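PDB 6KD0: vibralactone Cyclase, which catalyses the cyclization that forms the fused bicyclic beta-lactone of vibralactone, as a hydrolase-type enzyme of the alpha/beta-hydrolase family. Local coordinates for residues Asn181-Arg191 with Phe259-Leu270; Tyr208-Met217 with Asp281-Tyr290. All coordinates share one frame; numbering follows the deposited sequence.

Overall arrangement
Both contacts lie within the alpha/beta-hydrolase fold. Interaction 1 sets helix 178-192 against the loop before strand 273-278. Interaction 2 joins the loop after strand 203-207 to the start of helix 284-296. Their centres are about 14 Å apart, and they touch directly. Asn181 ND2 of interaction 1 lies 3.0 Å from Pro210 O of interaction 2, a probable hydrogen bond, and Leu262 N is 3.0 Å from Thr211 O. Asp281 of interaction 2 probably belongs to a catalytic triad with Ser177 and His311. Helix 178-192 of interaction 1 carries on from the putative nucleophile elbow at Ser177.

Interaction 1: Asn181-Arg191 with Phe259-Leu270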
# COMPACT_ATOMS: atom_id res chain seq x y z
N ASN A 181 -3.17 -3.47 -2.80
CA ASN A 181 -4.19 -4.28 -3.45
C ASN A 181 -5.58 -3.97 -2.90
O ASN A 181 -6.54 -3.73 -3.66
CB ASN A 181 -3.79 -5.75 -3.26
CG ASN A 181 -4.93 -6.72 -3.52
OD1 ASN A 181 -5.74 -6.98 -2.64
ND2 ASN A 181 -4.97 -7.28 -4.72
N LEU A 182 -5.71 -3.95 -1.57
CA LEU A 182 -7.01 -3.64 -0.98
C LEU A 182 -7.45 -2.22 -1.33
O LEU A 182 -8.64 -1.96 -1.53
CB LEU A 182 -6.98 -3.84 0.54
CG LEU A 182 -6.66 -5.27 1.02
CD1 LEU A 182 -6.72 -5.36 2.54
CD2 LEU A 182 -7.58 -6.31 0.37
N SER A 183 -6.49 -1.29 -1.42
CA SER A 183 -6.88 0.07 -1.77
C SER A 183 -7.29 0.18 -3.24
O SER A 183 -8.13 1.02 -3.58
CB SER A 183 -5.76 1.06 -1.44
OG SER A 183 -4.73 0.95 -2.40
N LEU A 184 -6.71 -0.65 -4.12
CA LEU A 184 -7.14 -0.68 -5.52
C LEU A 184 -8.59 -1.11 -5.62
O LEU A 184 -9.41 -0.49 -6.35
CB LEU A 184 -6.25 -1.63 -6.33
CG LEU A 184 -4.77 -1.23 -6.53
CD1 LEU A 184 -4.02 -2.28 -7.35
CD2 LEU A 184 -4.65 0.16 -7.17
N ILE A 185 -8.94 -2.15 -4.85
CA ILE A 185 -10.33 -2.56 -4.76
C ILE A 185 -11.20 -1.41 -4.26
O ILE A 185 -12.22 -1.06 -4.87
CB ILE A 185 -10.47 -3.82 -3.88
CG1 ILE A 185 -9.71 -4.98 -4.53
CG2 ILE A 185 -11.95 -4.15 -3.67
CD1 ILE A 185 -9.39 -6.12 -3.62
N ALA A 186 -10.78 -0.78 -3.16
CA ALA A 186 -11.58 0.28 -2.55
C ALA A 186 -11.80 1.44 -3.51
O ALA A 186 -12.87 2.05 -3.52
CB ALA A 186 -10.94 0.77 -1.26
N ALA A 187 -10.79 1.78 -4.31
CA ALA A 187 -10.93 2.91 -5.22
C ALA A 187 -11.96 2.63 -6.32
O ALA A 187 -12.74 3.53 -6.69
CB ALA A 187 -9.56 3.25 -5.82
N HIS A 188 -12.00 1.39 -6.83
CA HIS A 188 -13.07 1.08 -7.79
C HIS A 188 -14.44 1.17 -7.13
O HIS A 188 -15.38 1.79 -7.68
CB HIS A 188 -12.88 -0.31 -8.38
CG HIS A 188 -11.74 -0.40 -9.34
ND1 HIS A 188 -10.43 -0.45 -8.92
CD2 HIS A 188 -11.71 -0.46 -10.69
CE1 HIS A 188 -9.64 -0.54 -9.98
NE2 HIS A 188 -10.39 -0.55 -11.06
N TRP A 189 -14.58 0.52 -5.97
CA TRP A 189 -15.85 0.56 -5.24
C TRP A 189 -16.30 2.00 -4.99
O TRP A 189 -17.48 2.33 -5.17
CB TRP A 189 -15.71 -0.19 -3.92
CG TRP A 189 -15.66 -1.66 -4.07
CD1 TRP A 189 -15.95 -2.39 -5.19
CD2 TRP A 189 -15.33 -2.60 -3.05
NE1 TRP A 189 -15.80 -3.73 -4.93
CE2 TRP A 189 -15.43 -3.89 -3.62
CE3 TRP A 189 -14.95 -2.48 -1.71
CZ2 TRP A 189 -15.18 -5.05 -2.88
CZ3 TRP A 189 -14.70 -3.63 -0.98
CH2 TRP A 189 -14.81 -4.90 -1.57
N ALA A 190 -15.37 2.86 -4.57
CA ALA A 190 -15.72 4.23 -4.22
C ALA A 190 -16.13 5.02 -5.45
O ALA A 190 -17.04 5.87 -5.38
CB ALA A 190 -14.54 4.91 -3.52
N ARG A 191 -15.47 4.76 -6.59
CA ARG A 191 -15.87 5.40 -7.83
C ARG A 191 -17.34 5.13 -8.11
O ARG A 191 -18.09 6.04 -8.47
CB ARG A 191 -15.01 4.90 -8.99
CG ARG A 191 -15.47 5.43 -10.34
CD ARG A 191 -14.87 4.60 -11.46
NE ARG A 191 -15.32 3.21 -11.35
CZ ARG A 191 -14.75 2.18 -11.98
NH1 ARG A 191 -13.72 2.38 -12.78
NH2 ARG A 191 -15.24 0.96 -11.81
N PHE A 259 -11.32 -9.67 -5.20
CA PHE A 259 -9.99 -10.21 -4.90
C PHE A 259 -8.93 -9.74 -5.88
O PHE A 259 -7.83 -9.36 -5.46
CB PHE A 259 -10.01 -11.75 -4.86
CG PHE A 259 -8.67 -12.33 -4.47
CD1 PHE A 259 -8.30 -12.42 -3.14
CD2 PHE A 259 -7.77 -12.74 -5.44
CE1 PHE A 259 -7.06 -12.93 -2.78
CE2 PHE A 259 -6.52 -13.23 -5.09
CZ PHE A 259 -6.17 -13.33 -3.76
N SER A 260 -9.23 -9.74 -7.18
CA SER A 260 -8.30 -9.44 -8.26
C SER A 260 -8.68 -8.10 -8.87
O SER A 260 -9.47 -8.07 -9.83
CB SER A 260 -8.34 -10.54 -9.32
OG SER A 260 -7.94 -11.77 -8.79
N PRO A 261 -8.15 -6.98 -8.38
CA PRO A 261 -8.60 -5.67 -8.89
C PRO A 261 -8.29 -5.44 -10.36
O PRO A 261 -8.93 -4.58 -10.97
CB PRO A 261 -7.85 -4.67 -8.00
CG PRO A 261 -6.68 -5.45 -7.44
CD PRO A 261 -7.21 -6.84 -7.26
N LEU A 262 -7.30 -6.14 -10.93
CA LEU A 262 -7.06 -6.11 -12.37
C LEU A 262 -8.32 -6.38 -13.17
O LEU A 262 -8.47 -5.87 -14.29
CB LEU A 262 -5.98 -7.14 -12.74
CG LEU A 262 -5.43 -7.11 -14.16
CD1 LEU A 262 -4.43 -5.95 -14.30
CD2 LEU A 262 -4.76 -8.44 -14.49
N LEU A 263 -9.24 -7.17 -12.62
CA LEU A 263 -10.38 -7.72 -13.34
C LEU A 263 -11.68 -6.92 -13.17
O LEU A 263 -12.74 -7.39 -13.61
CB LEU A 263 -10.63 -9.17 -12.90
CG LEU A 263 -9.40 -10.08 -13.04
CD1 LEU A 263 -9.72 -11.51 -12.63
CD2 LEU A 263 -8.86 -10.05 -14.48
N PHE A 264 -11.64 -5.75 -12.55
CA PHE A 264 -12.81 -4.87 -12.61
C PHE A 264 -13.16 -4.61 -14.07
O PHE A 264 -12.27 -4.40 -14.90
CB PHE A 264 -12.56 -3.54 -11.90
CG PHE A 264 -12.82 -3.60 -10.43
CD1 PHE A 264 -14.10 -3.48 -9.93
CD2 PHE A 264 -11.77 -3.80 -9.54
CE1 PHE A 264 -14.35 -3.55 -8.58
CE2 PHE A 264 -12.01 -3.87 -8.18
CZ PHE A 264 -13.29 -3.75 -7.70
N PRO A 265 -14.45 -4.63 -14.42
CA PRO A 265 -14.84 -4.40 -15.83
C PRO A 265 -14.34 -3.09 -16.39
O PRO A 265 -14.04 -3.01 -17.59
CB PRO A 265 -16.38 -4.43 -15.77
CG PRO A 265 -16.69 -5.24 -14.54
CD PRO A 265 -15.59 -4.97 -13.56
N SER A 266 -14.22 -2.06 -15.58
CA SER A 266 -13.76 -0.77 -16.06
C SER A 266 -12.75 -0.16 -15.10
O SER A 266 -12.95 -0.17 -13.88
CB SER A 266 -14.93 0.18 -16.25
OG SER A 266 -14.44 1.48 -16.49
N HIS A 267 -11.68 0.38 -15.67
CA HIS A 267 -10.69 1.15 -14.92
C HIS A 267 -10.76 2.63 -15.26
O HIS A 267 -9.84 3.38 -14.90
CB HIS A 267 -9.27 0.63 -15.16
CG HIS A 267 -9.10 -0.81 -14.80
ND1 HIS A 267 -9.25 -1.28 -13.51
CD2 HIS A 267 -8.79 -1.89 -15.56
CE1 HIS A 267 -9.05 -2.58 -13.50
NE2 HIS A 267 -8.78 -2.98 -14.73
N ALA A 268 -11.81 3.08 -15.93
CA ALA A 268 -11.95 4.50 -16.23
C ALA A 268 -12.37 5.26 -14.98
O ALA A 268 -12.96 4.69 -14.05
CB ALA A 268 -12.97 4.74 -17.34
N ASN A 269 -12.03 6.54 -14.95
CA ASN A 269 -12.54 7.47 -13.94
C ASN A 269 -12.05 7.13 -12.53
O ASN A 269 -12.68 7.49 -11.53
CB ASN A 269 -14.08 7.52 -13.99
CG ASN A 269 -14.64 8.76 -13.31
OD1 ASN A 269 -13.97 9.79 -13.23
ND2 ASN A 269 -15.87 8.65 -12.79
N LEU A 270 -10.91 6.43 -12.43
CA LEU A 270 -10.22 6.22 -11.17
C LEU A 270 -9.44 7.47 -10.81
O LEU A 270 -9.20 8.33 -11.67
CB LEU A 270 -9.28 5.02 -11.27
CG LEU A 270 -9.96 3.67 -11.48
CD1 LEU A 270 -8.92 2.59 -11.74
CD2 LEU A 270 -10.80 3.31 -10.28
O HOH W 1 -7.27 -9.12 -2.50
O HOH W 2 -16.00 -1.61 -13.20
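Ser266 O is gripped end-on by two nitrogens of Arg191. The NH1 bond is 2.9 Å long and the NH2 bond to Ser266 O is longer, 3.3 Å. Both arrive from one face of the carbonyl, above its plane, while the oxygen lies in the guanidinium plane. NH1 also donates to Ala268 O, at 2.7 Å, and this bond lies in the carbonyl plane. The arginine chain bends at chi3 (61°), which turns the guanidinium toward these two carbonyls. Two carbonyls of the turn at 266-268 are tied to one side chain. Ser266 OG accepts from Ala268 N and closes an ST turn there.

One turn back along the helix, the His188 ring is sandwiched. Phe264 forms an offset stack on one face, with planes 8° apart and centroids 4.0 Å apart. Leu270 CD2 sits over the centre of the opposite face. His188 CB rests over the middle of the Phe264 ring, a CH-pi contact. In the ring plane, His188 ND1 donates to Leu184 O. At the edge, near the plane, NE2 shares a 2.8 Å hydrogen bond with His267 ND1, and either nitrogen could be the donor. These two bonds fix the rotation of the imidazole. His267 NE2 donates to Leu262 O, so the polar chain runs from helix to loop. The edge of Phe264 faces Trp189 NE1.

Nearer the start of the helix, Pro261 packs across Leu184 and Ile185. Its CB is 3.8 Å from Leu184 CB. A water bridges Asn181 OD1 and Phe259 O; Asn181 ND2 is hydrogen-bonded to Pro210 O, and OD1 also to Trp106 NE1. The helix is the one that follows the putative nucleophile elbow in the alpha/beta-hydrolase fold, with one side packed against the loop that leads into strand 273-278.

Interaction 2: Tyr208-Met217 with Asp281-Tyr290; sequences YPPTCHPEAM and DPLRDEGLLY
Glu286 and Thr211 bury the most surface here, and Leu283 comes next. Glu286 OE1 accepts two backbone N-H groups. Thr211 N donates at 2.8 Å, on the anti lone pair. Cys212 N donates to Glu286 OE1 at 3.2 Å, from above the carboxylate plane. CG of Glu286 stands between its backbone N and carbonyl carbon (chi1 66°), and the chain beyond is extended, which brings OE1 to the backbone N-H groups of Thr211 and Cys212. Cys212 O also lies 3.4 Å from Glu286 OE1, an unfavourable approach of two acceptors.

The Thr211 and Glu286 side chains lie alongside each other, pointing opposite ways. The Thr211 hydroxyl makes a weak hydrogen bond to Glu286 O. Its methyl, CG2, meets Tyr290 CB at 3.6 Å, one turn further along the helix, and also reaches Gly287 CA.

This is the helix that follows strand 273-278 in the alpha/beta-hydrolase fold, and the loop between them carries Asp281, the likely acid of a Ser-His-Asp triad. Asp281 OD2 is hydrogen-bonded to His311 ND1. Asp281 OD1 takes the N-H of Leu283 at 3.0 Å, a capping bond in the turn that leads into the helix. Tyr208 CB packs near OD2.

Leu283 CD1 lies against Pro210, 4.0 Å from Pro210 CB. A water donates to both Pro209 O and Leu283 O and joins the two backbones. At the other end of the contact, Met217, bent at chi2 and chi3, brings SD to 4.0 Å from Leu289 CD2.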
# COMPACT_ATOMS: atom_id res chain seq x y z
N TYR A 208 4.04 -1.55 -5.12
CA TYR A 208 4.23 -2.96 -5.49
C TYR A 208 3.08 -3.87 -5.04
O TYR A 208 3.34 -4.85 -4.34
CB TYR A 208 5.59 -3.46 -4.96
CG TYR A 208 6.01 -3.04 -3.54
CD1 TYR A 208 5.52 -3.69 -2.42
CD2 TYR A 208 6.92 -1.99 -3.32
CE1 TYR A 208 5.89 -3.33 -1.13
CE2 TYR A 208 7.29 -1.61 -2.03
CZ TYR A 208 6.78 -2.29 -0.94
OH TYR A 208 7.12 -1.94 0.36
N PRO A 209 1.83 -3.61 -5.44
CA PRO A 209 0.68 -4.46 -4.98
C PRO A 209 0.53 -5.72 -5.82
O PRO A 209 0.87 -5.72 -7.01
CB PRO A 209 -0.53 -3.54 -5.20
CG PRO A 209 -0.12 -2.72 -6.42
CD PRO A 209 1.36 -2.42 -6.18
N PRO A 210 -0.01 -6.80 -5.24
CA PRO A 210 -0.61 -7.84 -6.09
C PRO A 210 -1.86 -7.26 -6.73
O PRO A 210 -2.52 -6.39 -6.16
CB PRO A 210 -0.94 -8.97 -5.10
CG PRO A 210 -1.07 -8.28 -3.75
CD PRO A 210 -0.24 -7.02 -3.80
N THR A 211 -2.14 -7.70 -7.96
CA THR A 211 -3.31 -7.20 -8.69
C THR A 211 -4.21 -8.29 -9.23
O THR A 211 -5.35 -7.99 -9.61
CB THR A 211 -2.88 -6.30 -9.86
OG1 THR A 211 -2.17 -7.10 -10.82
CG2 THR A 211 -1.98 -5.18 -9.36
N CYS A 212 -3.76 -9.55 -9.27
CA CYS A 212 -4.57 -10.58 -9.90
C CYS A 212 -4.13 -11.94 -9.40
O CYS A 212 -2.93 -12.23 -9.39
CB CYS A 212 -4.46 -10.51 -11.43
SG CYS A 212 -5.70 -11.50 -12.26
N HIS A 213 -5.09 -12.76 -9.01
CA HIS A 213 -4.82 -14.16 -8.73
C HIS A 213 -4.20 -14.82 -9.97
O HIS A 213 -4.69 -14.61 -11.09
CB HIS A 213 -6.11 -14.86 -8.33
CG HIS A 213 -5.89 -16.16 -7.62
ND1 HIS A 213 -5.31 -17.25 -8.23
CD2 HIS A 213 -6.18 -16.54 -6.35
CE1 HIS A 213 -5.25 -18.25 -7.36
NE2 HIS A 213 -5.77 -17.84 -6.22
N PRO A 214 -3.15 -15.62 -9.82
CA PRO A 214 -2.55 -16.28 -11.00
C PRO A 214 -3.53 -17.14 -11.77
O PRO A 214 -3.44 -17.24 -13.00
CB PRO A 214 -1.42 -17.11 -10.38
CG PRO A 214 -1.04 -16.35 -9.15
CD PRO A 214 -2.34 -15.82 -8.60
N GLU A 215 -4.47 -17.77 -11.09
CA GLU A 215 -5.44 -18.61 -11.78
C GLU A 215 -6.49 -17.79 -12.53
O GLU A 215 -7.25 -18.37 -13.30
CB GLU A 215 -6.10 -19.56 -10.78
CG GLU A 215 -5.05 -20.44 -10.09
CD GLU A 215 -5.66 -21.54 -9.23
OE1 GLU A 215 -4.94 -22.52 -8.93
OE2 GLU A 215 -6.84 -21.41 -8.84
N ALA A 216 -6.53 -16.47 -12.33
CA ALA A 216 -7.47 -15.61 -13.04
C ALA A 216 -6.80 -14.64 -14.00
O ALA A 216 -7.48 -13.77 -14.55
CB ALA A 216 -8.31 -14.82 -12.03
N MET A 217 -5.48 -14.73 -14.19
CA MET A 217 -4.79 -13.87 -15.14
C MET A 217 -5.38 -14.07 -16.53
O MET A 217 -5.43 -15.21 -17.02
CB MET A 217 -3.30 -14.20 -15.15
CG MET A 217 -2.49 -13.33 -16.07
SD MET A 217 -2.53 -11.61 -15.57
CE MET A 217 -1.86 -11.72 -13.91
N ASP A 281 11.21 -8.72 -8.10
CA ASP A 281 9.97 -8.96 -7.39
C ASP A 281 9.06 -9.78 -8.30
O ASP A 281 8.78 -9.36 -9.43
CB ASP A 281 9.34 -7.61 -7.01
CG ASP A 281 8.06 -7.72 -6.18
OD1 ASP A 281 7.51 -8.83 -5.99
OD2 ASP A 281 7.60 -6.66 -5.72
N PRO A 282 8.61 -10.97 -7.86
CA PRO A 282 7.69 -11.76 -8.70
C PRO A 282 6.39 -11.05 -9.01
O PRO A 282 5.78 -11.31 -10.06
CB PRO A 282 7.45 -13.03 -7.86
CG PRO A 282 7.73 -12.60 -6.45
CD PRO A 282 8.88 -11.63 -6.57
N LEU A 283 5.93 -10.15 -8.14
CA LEU A 283 4.71 -9.38 -8.36
C LEU A 283 4.91 -8.17 -9.26
O LEU A 283 3.97 -7.39 -9.45
CB LEU A 283 4.15 -8.90 -7.01
CG LEU A 283 3.65 -9.94 -6.02
CD1 LEU A 283 3.01 -9.25 -4.78
CD2 LEU A 283 2.67 -10.89 -6.67
N ARG A 284 6.12 -7.97 -9.81
CA ARG A 284 6.39 -6.75 -10.56
C ARG A 284 5.46 -6.62 -11.76
O ARG A 284 4.84 -5.57 -11.97
CB ARG A 284 7.85 -6.71 -11.00
CG ARG A 284 8.21 -5.49 -11.83
CD ARG A 284 9.56 -5.70 -12.55
NE ARG A 284 9.46 -6.67 -13.64
CZ ARG A 284 10.37 -7.60 -13.93
NH1 ARG A 284 11.46 -7.73 -13.19
NH2 ARG A 284 10.17 -8.42 -14.96
N ASP A 285 5.36 -7.67 -12.57
CA ASP A 285 4.73 -7.51 -13.87
C ASP A 285 3.21 -7.40 -13.78
O ASP A 285 2.61 -6.67 -14.59
CB ASP A 285 5.17 -8.63 -14.81
CG ASP A 285 6.60 -8.43 -15.32
OD1 ASP A 285 7.12 -7.29 -15.25
OD2 ASP A 285 7.22 -9.40 -15.77
N GLU A 286 2.55 -8.05 -12.82
CA GLU A 286 1.11 -7.82 -12.71
C GLU A 286 0.81 -6.40 -12.25
O GLU A 286 -0.22 -5.83 -12.62
CB GLU A 286 0.46 -8.85 -11.78
CG GLU A 286 0.88 -8.79 -10.32
CD GLU A 286 0.38 -10.01 -9.56
OE1 GLU A 286 -0.58 -9.89 -8.76
OE2 GLU A 286 0.93 -11.11 -9.81
N GLY A 287 1.72 -5.79 -11.48
CA GLY A 287 1.57 -4.39 -11.14
C GLY A 287 1.79 -3.48 -12.34
O GLY A 287 1.04 -2.52 -12.55
N LEU A 288 2.82 -3.76 -13.13
CA LEU A 288 3.04 -2.97 -14.35
C LEU A 288 1.86 -3.11 -15.31
O LEU A 288 1.45 -2.14 -15.95
CB LEU A 288 4.34 -3.41 -15.02
CG LEU A 288 5.63 -3.15 -14.22
CD1 LEU A 288 6.84 -3.60 -15.03
CD2 LEU A 288 5.72 -1.69 -13.86
N LEU A 289 1.27 -4.30 -15.38
CA LEU A 289 0.11 -4.51 -16.23
C LEU A 289 -1.07 -3.69 -15.73
O LEU A 289 -1.76 -3.04 -16.53
CB LEU A 289 -0.24 -6.00 -16.25
CG LEU A 289 -1.51 -6.39 -16.97
CD1 LEU A 289 -1.40 -5.99 -18.43
CD2 LEU A 289 -1.70 -7.90 -16.82
N TYR A 290 -1.33 -3.72 -14.41
CA TYR A 290 -2.43 -2.94 -13.85
C TYR A 290 -2.24 -1.46 -14.17
O TYR A 290 -3.17 -0.78 -14.60
CB TYR A 290 -2.53 -3.17 -12.33
CG TYR A 290 -3.64 -2.36 -11.68
CD1 TYR A 290 -3.44 -1.02 -11.29
CD2 TYR A 290 -4.91 -2.90 -11.49
CE1 TYR A 290 -4.45 -0.28 -10.73
CE2 TYR A 290 -5.93 -2.16 -10.93
CZ TYR A 290 -5.70 -0.85 -10.56
OH TYR A 290 -6.71 -0.12 -10.00
O HOH W 3 3.06 -5.07 -8.34
O HOH W 4 -0.53 -13.14 -10.14